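Local structure of acetylglutamate kinase (Streptococcus mutans, 3L86) at residues 111-116 with 132-137; 158-163 with 198-203. The protein binds N-acetyl-L-glutamate and ADP and probably catalyses the ATP-dependent phosphorylation of N-acetyl-L-glutamate in arginine biosynthesis. All blocks are in the same frame, centred on the assembly; numbering follows the deposited sequence.

Both contacts lie within the amino acid kinase fold, their centres 18 Å apart and their nearest atoms, about 8 Å apart, not touching; interaction 1 closes before interaction 2 opens along the chain. In interaction 1, helix 101-125 meets the chain that leaves strand 130-132 of the main sheet. Interaction 2 sets the end of the two-stranded antiparallel sheet 141-145/155-160 on helix 193-203. Helix 162-170 relates them: it begins within segment 158-163, and its F168 touches L133 and D136. Interaction 1 combines a side-chain-to-backbone hydrogen bond with an apolar contact; interaction 2 is mainly apolar. Directly or through a helix, both join outer elements to the main sheet, in a chain that binds N-acetyl-L-glutamate and ADP.

Interaction 1 (111-116 with 132-137); sequences LLDLVG and QLKSDI
In the amino acid kinase fold, the middle of helix 101-125 packs against the end of strand 130-132 and the turn that follows, L112 meeting Q132. The side-chain amide of Q132 reaches across to the helix backbone, its NE2 giving a hydrogen bond of 3.0 Å to L112 O. The bond runs at 158° at the hydrogen, lies in the carbonyl plane on a lone pair of the oxygen, and stays close to the plane of the amide itself. With CG anti to the backbone N (chi1 174°), the extended chain carries the amide across to the helix.

The helix widens to a pi-type turn here, G116 N bonding to L111 O, and the NE2 of Q132 comes to 3.5 Å from G116 C. Glycine's lack of a side chain is what lets the amide lie so near the backbone. The other end of the amide is held as well: K134 NZ bonds to Q132 OE1 at 3.0 Å, approaching from above the carbonyl plane, so both polar atoms of the amide are engaged. The same ammonium lies 4.5 Å from D113 OD1, beyond a salt bridge, where any attraction is probably weak; D113 bonds through OD2 to H109 ND1. L112 CD2 lies beside the amide and also touches I137 CD1 at 4.1 Å, the side chains of L112 and I137 running past one another in opposite directions.

Q132 N is bonded by the side chain of Q120 further along helix 101-125, and L133 joins strand 174-182 through backbone bonds with I176. L111 and I137 also rest on that strand, while L133 and D136 meet F168 of helix 162-170.

Interaction 2 (158-163 with 198-203); sequences THINKR and TAVAVA
I160 points its side chain at helix 193-203 with CG1 beside its own backbone N (chi1 -60°), and rotation about CB-CG1 (chi2 -68°) carries CD1 toward V200. CG2, anti to the backbone N, is left beside A203. The branched side chain therefore spreads over one turn of the helix. Its CB meets A203 CB at 3.9 Å and CG1 meets A199 CB at 4.1 Å, while CD1 reaches V200 CG2 at 4.2 Å. A199 and A203, four residues apart and joined by the backbone bond from A203 N to A199 O, both direct their methyls at the strand, and with such short side chains the isoleucine can come close to the helix backbone, its CG1 lying 4.0 Å from A199 O.

K162 extends the contact to the C-terminal end of the helix. Its methylenes, rather than the ammonium, lie along the carbonyl of A203, CD coming to 3.7 Å from A203 O. The preceding residue, N161, occupies the N-cap of helix 162-170 and takes a weak bond from R163 N at its OD1, which marks the change from strand to helix just beside the apolar contact.

I160 also touches V141 of the partner strand, and opposite A142 the residues T158 and H159 form a classic beta bulge. V200 continues inward to V70 and V72 of strand 68-73; its side chain lies about 8 Å from that of K42, the predicted transition-state stabiliser. Strand 158-160 and helix 198-203 approach to 8.7 Å between axes with their directions 54° apart, an oblique strand-on-helix packing that joins the two-stranded antiparallel sheet 141-145/155-160 to a helix covering the central sheet of the amino acid kinase fold.

Interaction 1 (111-116 with 132-137)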
ATOM      1  N   LEU A 111      10.161  -7.211   3.426  1.00  7.13           N
ATOM      2  CA  LEU A 111       9.340  -6.017   3.706  1.00  7.10           C
ATOM      3  C   LEU A 111       9.926  -5.120   4.828  1.00  8.61           C
ATOM      4  O   LEU A 111      10.051  -3.897   4.634  1.00  9.83           O
ATOM      5  CB  LEU A 111       7.900  -6.428   4.052  1.00  8.21           C
ATOM      6  CG  LEU A 111       7.017  -6.984   2.917  1.00  5.66           C
ATOM      7  CD1 LEU A 111       5.639  -7.378   3.481  1.00  7.54           C
ATOM      8  CD2 LEU A 111       6.893  -5.958   1.812  1.00  9.80           C
ATOM      9  N   LEU A 112      10.279  -5.702   5.986  1.00  7.34           N
ATOM     10  CA  LEU A 112      10.807  -4.929   7.115  1.00  8.63           C
ATOM     11  C   LEU A 112      12.266  -4.485   6.935  1.00  8.92           C
ATOM     12  O   LEU A 112      12.600  -3.321   7.195  1.00  8.26           O
ATOM     13  CB  LEU A 112      10.640  -5.668   8.466  1.00  7.84           C
ATOM     14  CG  LEU A 112       9.164  -5.985   8.833  1.00 11.38           C
ATOM     15  CD1 LEU A 112       9.118  -6.952  10.023  1.00  9.95           C
ATOM     16  CD2 LEU A 112       8.304  -4.720   9.089  1.00  8.74           C
ATOM     17  N   ASP A 113      13.142  -5.400   6.518  1.00  9.37           N
ATOM     18  CA  ASP A 113      14.587  -5.119   6.597  1.00  9.52           C
ATOM     19  C   ASP A 113      15.126  -4.582   5.288  1.00 10.14           C
ATOM     20  O   ASP A 113      16.068  -3.759   5.292  1.00  9.90           O
ATOM     21  CB  ASP A 113      15.358  -6.402   6.968  1.00 10.36           C
ATOM     22  CG  ASP A 113      14.873  -7.012   8.258  1.00  9.23           C
ATOM     23  OD1 ASP A 113      14.737  -6.268   9.241  1.00 12.61           O
ATOM     24  OD2 ASP A 113      14.629  -8.230   8.292  1.00  6.75           O
ATOM     25  N   LEU A 114      14.546  -5.052   4.177  1.00 10.10           N
ATOM     26  CA  LEU A 114      14.997  -4.682   2.802  1.00 11.68           C
ATOM     27  C   LEU A 114      14.216  -3.542   2.078  1.00 12.15           C
ATOM     28  O   LEU A 114      14.692  -3.004   1.042  1.00 14.55           O
ATOM     29  CB  LEU A 114      14.964  -5.916   1.906  1.00 11.56           C
ATOM     30  CG  LEU A 114      16.142  -6.882   1.832  1.00 13.18           C
ATOM     31  CD1 LEU A 114      16.930  -6.883   3.058  1.00 15.15           C
ATOM     32  CD2 LEU A 114      15.804  -8.259   1.406  1.00 10.86           C
ATOM     33  N   VAL A 115      13.006  -3.229   2.523  1.00 10.34           N
ATOM     34  CA  VAL A 115      12.265  -2.062   1.984  1.00  9.01           C
ATOM     35  C   VAL A 115      11.980  -0.987   3.062  1.00  9.81           C
ATOM     36  O   VAL A 115      12.301   0.229   2.890  1.00  8.88           O
ATOM     37  CB  VAL A 115      10.928  -2.475   1.294  1.00  9.87           C
ATOM     38  CG1 VAL A 115      10.230  -1.265   0.689  1.00  7.66           C
ATOM     39  CG2 VAL A 115      11.193  -3.497   0.148  1.00  7.95           C
ATOM     40  N   GLY A 116      11.373  -1.420   4.165  1.00  8.13           N
ATOM     41  CA  GLY A 116      10.877  -0.468   5.176  1.00  8.33           C
ATOM     42  C   GLY A 116      11.973   0.356   5.843  1.00  8.90           C
ATOM     43  O   GLY A 116      11.792   1.553   6.093  1.00  7.88           O
ATOM     44  N   GLN A 132       9.137   3.504  11.641  1.00 11.95           N
ATOM     45  CA  GLN A 132       8.666   2.164  11.189  1.00 12.94           C
ATOM     46  C   GLN A 132       7.978   1.416  12.339  1.00 13.75           C
ATOM     47  O   GLN A 132       8.595   1.289  13.426  1.00 12.82           O
ATOM     48  CB  GLN A 132       9.871   1.357  10.683  1.00 13.17           C
ATOM     49  CG  GLN A 132       9.607  -0.081  10.302  1.00 14.76           C
ATOM     50  CD  GLN A 132      10.880  -0.750   9.719  1.00 16.75           C
ATOM     51  OE1 GLN A 132      11.982  -0.637  10.273  1.00 14.57           O
ATOM     52  NE2 GLN A 132      10.727  -1.418   8.608  1.00 12.65           N
ATOM     53  N   LEU A 133       6.723   0.954  12.159  1.00 12.04           N
ATOM     54  CA  LEU A 133       6.153  -0.025  13.110  1.00 13.26           C
ATOM     55  C   LEU A 133       6.732  -1.436  12.957  1.00 14.07           C
ATOM     56  O   LEU A 133       6.868  -1.917  11.831  1.00 11.54           O
ATOM     57  CB  LEU A 133       4.610  -0.083  13.027  1.00 14.11           C
ATOM     58  CG  LEU A 133       3.895   1.086  13.757  1.00 12.82           C
ATOM     59  CD1 LEU A 133       4.335   2.418  13.244  1.00 13.70           C
ATOM     60  CD2 LEU A 133       2.349   0.967  13.659  1.00 13.47           C
ATOM     61  N   LYS A 134       7.104  -2.098  14.079  1.00 14.07           N
ATOM     62  CA  LYS A 134       7.541  -3.513  14.001  1.00 15.12           C
ATOM     63  C   LYS A 134       6.660  -4.331  14.951  1.00 15.74           C
ATOM     64  O   LYS A 134       5.647  -4.915  14.517  1.00 14.70           O
ATOM     65  CB  LYS A 134       9.049  -3.694  14.293  1.00 15.36           C
ATOM     66  CG  LYS A 134      10.003  -3.175  13.188  1.00 19.16           C
ATOM     67  CD  LYS A 134      11.372  -3.904  13.287  1.00 26.16           C
ATOM     68  CE  LYS A 134      12.554  -2.984  13.169  1.00 26.69           C
ATOM     69  NZ  LYS A 134      13.264  -2.904  11.805  1.00 31.87           N
ATOM     70  N   SER A 135       6.946  -4.276  16.257  1.00 14.95           N
ATOM     71  CA  SER A 135       6.071  -4.976  17.225  1.00 15.27           C
ATOM     72  C   SER A 135       4.680  -4.358  17.350  1.00 15.64           C
ATOM     73  O   SER A 135       3.693  -5.104  17.612  1.00 16.59           O
ATOM     74  CB  SER A 135       6.731  -5.149  18.618  1.00 14.66           C
ATOM     75  OG  SER A 135       7.080  -3.896  19.180  1.00 17.09           O
ATOM     76  N   ASP A 136       4.583  -3.024  17.163  1.00 14.10           N
ATOM     77  CA  ASP A 136       3.261  -2.352  17.060  1.00 13.52           C
ATOM     78  C   ASP A 136       2.378  -2.867  15.908  1.00 11.27           C
ATOM     79  O   ASP A 136       1.180  -2.651  15.926  1.00  9.75           O
ATOM     80  CB  ASP A 136       3.386  -0.803  16.949  1.00 13.07           C
ATOM     81  CG  ASP A 136       3.687  -0.136  18.308  1.00 18.58           C
ATOM     82  OD1 ASP A 136       3.455  -0.793  19.375  1.00 19.75           O
ATOM     83  OD2 ASP A 136       4.217   1.014  18.298  1.00 21.11           O
ATOM     84  N   ILE A 137       2.927  -3.562  14.920  1.00 10.20           N
ATOM     85  CA  ILE A 137       2.016  -4.062  13.850  1.00 10.12           C
ATOM     86  C   ILE A 137       0.828  -4.903  14.341  1.00 10.32           C
ATOM     87  O   ILE A 137      -0.317  -4.667  13.909  1.00  8.41           O
ATOM     88  CB  ILE A 137       2.704  -4.815  12.708  1.00  9.79           C
ATOM     89  CG1 ILE A 137       3.716  -3.881  12.015  1.00  8.79           C
ATOM     90  CG2 ILE A 137       1.634  -5.280  11.662  1.00  8.69           C
ATOM     91  CD1 ILE A 137       4.597  -4.632  10.915  1.00  8.07           C
TER

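Interaction 2 (158-163 with 198-203)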
ATOM      1  N   THR A 158      -9.204  -7.492   8.520  1.00 11.32           N
ATOM      2  CA  THR A 158     -10.517  -7.525   9.183  1.00 10.34           C
ATOM      3  C   THR A 158     -10.780  -6.284  10.053  1.00  9.82           C
ATOM      4  O   THR A 158     -11.935  -5.918  10.267  1.00  9.17           O
ATOM      5  CB  THR A 158     -10.683  -8.802  10.109  1.00 10.24           C
ATOM      6  OG1 THR A 158      -9.589  -8.817  11.014  1.00  9.19           O
ATOM      7  CG2 THR A 158     -10.708 -10.107   9.297  1.00  8.20           C
ATOM      8  N   HIS A 159      -9.740  -5.628  10.574  1.00  8.37           N
ATOM      9  CA  HIS A 159      -9.998  -4.389  11.357  1.00  7.55           C
ATOM     10  C   HIS A 159      -8.718  -3.607  11.471  1.00  8.71           C
ATOM     11  O   HIS A 159      -7.626  -4.203  11.591  1.00  7.40           O
ATOM     12  CB  HIS A 159     -10.567  -4.708  12.789  1.00  6.96           C
ATOM     13  CG  HIS A 159     -10.931  -3.495  13.612  1.00  7.93           C
ATOM     14  ND1 HIS A 159     -10.222  -3.110  14.734  1.00 10.82           N
ATOM     15  CD2 HIS A 159     -11.933  -2.597  13.483  1.00  6.16           C
ATOM     16  CE1 HIS A 159     -10.762  -2.016  15.238  1.00 10.47           C
ATOM     17  NE2 HIS A 159     -11.804  -1.690  14.507  1.00 10.08           N
ATOM     18  N   ILE A 160      -8.861  -2.278  11.422  1.00  8.14           N
ATOM     19  CA  ILE A 160      -7.775  -1.356  11.758  1.00  8.62           C
ATOM     20  C   ILE A 160      -8.030  -0.650  13.138  1.00 10.41           C
ATOM     21  O   ILE A 160      -9.050   0.028  13.303  1.00 10.56           O
ATOM     22  CB  ILE A 160      -7.577  -0.327  10.652  1.00  7.38           C
ATOM     23  CG1 ILE A 160      -7.224  -1.008   9.291  1.00  6.35           C
ATOM     24  CG2 ILE A 160      -6.409   0.594  11.012  1.00 12.84           C
ATOM     25  CD1 ILE A 160      -5.810  -1.669   9.344  1.00  3.73           C
ATOM     26  N   ASN A 161      -7.138  -0.845  14.113  1.00 10.71           N
ATOM     27  CA  ASN A 161      -7.203  -0.110  15.413  1.00 14.43           C
ATOM     28  C   ASN A 161      -6.627   1.314  15.262  1.00 16.51           C
ATOM     29  O   ASN A 161      -5.411   1.489  15.179  1.00 15.92           O
ATOM     30  CB  ASN A 161      -6.476  -0.894  16.535  1.00 13.99           C
ATOM     31  CG  ASN A 161      -6.701  -0.288  17.922  1.00 16.13           C
ATOM     32  OD1 ASN A 161      -6.914   0.895  18.044  1.00 16.90           O
ATOM     33  ND2 ASN A 161      -6.744  -1.127  18.954  1.00 16.05           N
ATOM     34  N   LYS A 162      -7.531   2.292  15.100  1.00 19.96           N
ATOM     35  CA  LYS A 162      -7.211   3.724  14.847  1.00 23.70           C
ATOM     36  C   LYS A 162      -6.418   4.378  15.992  1.00 25.74           C
ATOM     37  O   LYS A 162      -5.488   5.170  15.752  1.00 27.08           O
ATOM     38  CB  LYS A 162      -8.527   4.511  14.619  1.00 24.28           C
ATOM     39  CG  LYS A 162      -9.406   4.023  13.464  1.00 24.30           C
ATOM     40  CD  LYS A 162     -10.902   4.412  13.632  1.00 23.39           C
ATOM     41  CE  LYS A 162     -11.045   5.909  13.810  1.00 26.06           C
ATOM     42  NZ  LYS A 162     -12.452   6.298  14.054  1.00 28.07           N
ATOM     43  N   ARG A 163      -6.744   3.999  17.237  1.00 27.43           N
ATOM     44  CA  ARG A 163      -6.162   4.624  18.442  1.00 27.51           C
ATOM     45  C   ARG A 163      -4.626   4.657  18.460  1.00 26.99           C
ATOM     46  O   ARG A 163      -4.004   5.679  18.826  1.00 27.29           O
ATOM     47  CB  ARG A 163      -6.728   3.978  19.740  1.00 29.42           C
ATOM     48  N   THR A 198      -6.367   0.517   1.179  1.00  7.96           N
ATOM     49  CA  THR A 198      -7.863   0.755   1.227  1.00  8.91           C
ATOM     50  C   THR A 198      -8.396   0.743   2.675  1.00  7.83           C
ATOM     51  O   THR A 198      -9.147   1.606   3.080  1.00  8.51           O
ATOM     52  CB  THR A 198      -8.746  -0.339   0.448  1.00  9.37           C
ATOM     53  OG1 THR A 198      -8.273  -0.511  -0.890  1.00 15.38           O
ATOM     54  CG2 THR A 198     -10.195   0.110   0.374  1.00  7.45           C
ATOM     55  N   ALA A 199      -8.023  -0.262   3.441  1.00  7.19           N
ATOM     56  CA  ALA A 199      -8.511  -0.399   4.811  1.00  7.61           C
ATOM     57  C   ALA A 199      -8.086   0.775   5.708  1.00  7.13           C
ATOM     58  O   ALA A 199      -8.880   1.337   6.501  1.00  6.43           O
ATOM     59  CB  ALA A 199      -7.985  -1.743   5.375  1.00  8.00           C
ATOM     60  N   VAL A 200      -6.824   1.178   5.553  1.00  6.76           N
ATOM     61  CA  VAL A 200      -6.299   2.284   6.311  1.00  5.08           C
ATOM     62  C   VAL A 200      -6.979   3.603   5.932  1.00  6.78           C
ATOM     63  O   VAL A 200      -7.442   4.364   6.854  1.00  6.96           O
ATOM     64  CB  VAL A 200      -4.777   2.399   6.114  1.00  5.30           C
ATOM     65  CG1 VAL A 200      -4.241   3.647   6.797  1.00  2.73           C
ATOM     66  CG2 VAL A 200      -4.071   1.060   6.620  1.00  6.21           C
ATOM     67  N   ALA A 201      -7.056   3.891   4.618  1.00  5.32           N
ATOM     68  CA  ALA A 201      -7.717   5.150   4.124  1.00  7.37           C
ATOM     69  C   ALA A 201      -9.200   5.244   4.585  1.00  7.61           C
ATOM     70  O   ALA A 201      -9.711   6.321   5.008  1.00  7.16           O
ATOM     71  CB  ALA A 201      -7.620   5.209   2.548  1.00  5.63           C
ATOM     72  N   VAL A 202      -9.913   4.118   4.461  1.00  8.90           N
ATOM     73  CA  VAL A 202     -11.320   4.057   4.870  1.00 10.62           C
ATOM     74  C   VAL A 202     -11.470   4.211   6.400  1.00 11.33           C
ATOM     75  O   VAL A 202     -12.261   5.047   6.865  1.00  9.54           O
ATOM     76  CB  VAL A 202     -12.047   2.795   4.319  1.00 10.70           C
ATOM     77  CG1 VAL A 202     -13.517   2.752   4.867  1.00 12.48           C
ATOM     78  CG2 VAL A 202     -11.960   2.782   2.814  1.00 11.85           C
ATOM     79  N   ALA A 203     -10.687   3.450   7.187  1.00 11.11           N
ATOM     80  CA  ALA A 203     -10.724   3.606   8.667  1.00 10.83           C
ATOM     81  C   ALA A 203     -10.494   5.049   9.160  1.00 11.72           C
ATOM     82  O   ALA A 203     -11.092   5.469  10.143  1.00 10.58           O
ATOM     83  CB  ALA A 203      -9.686   2.654   9.384  1.00 10.20           C
TER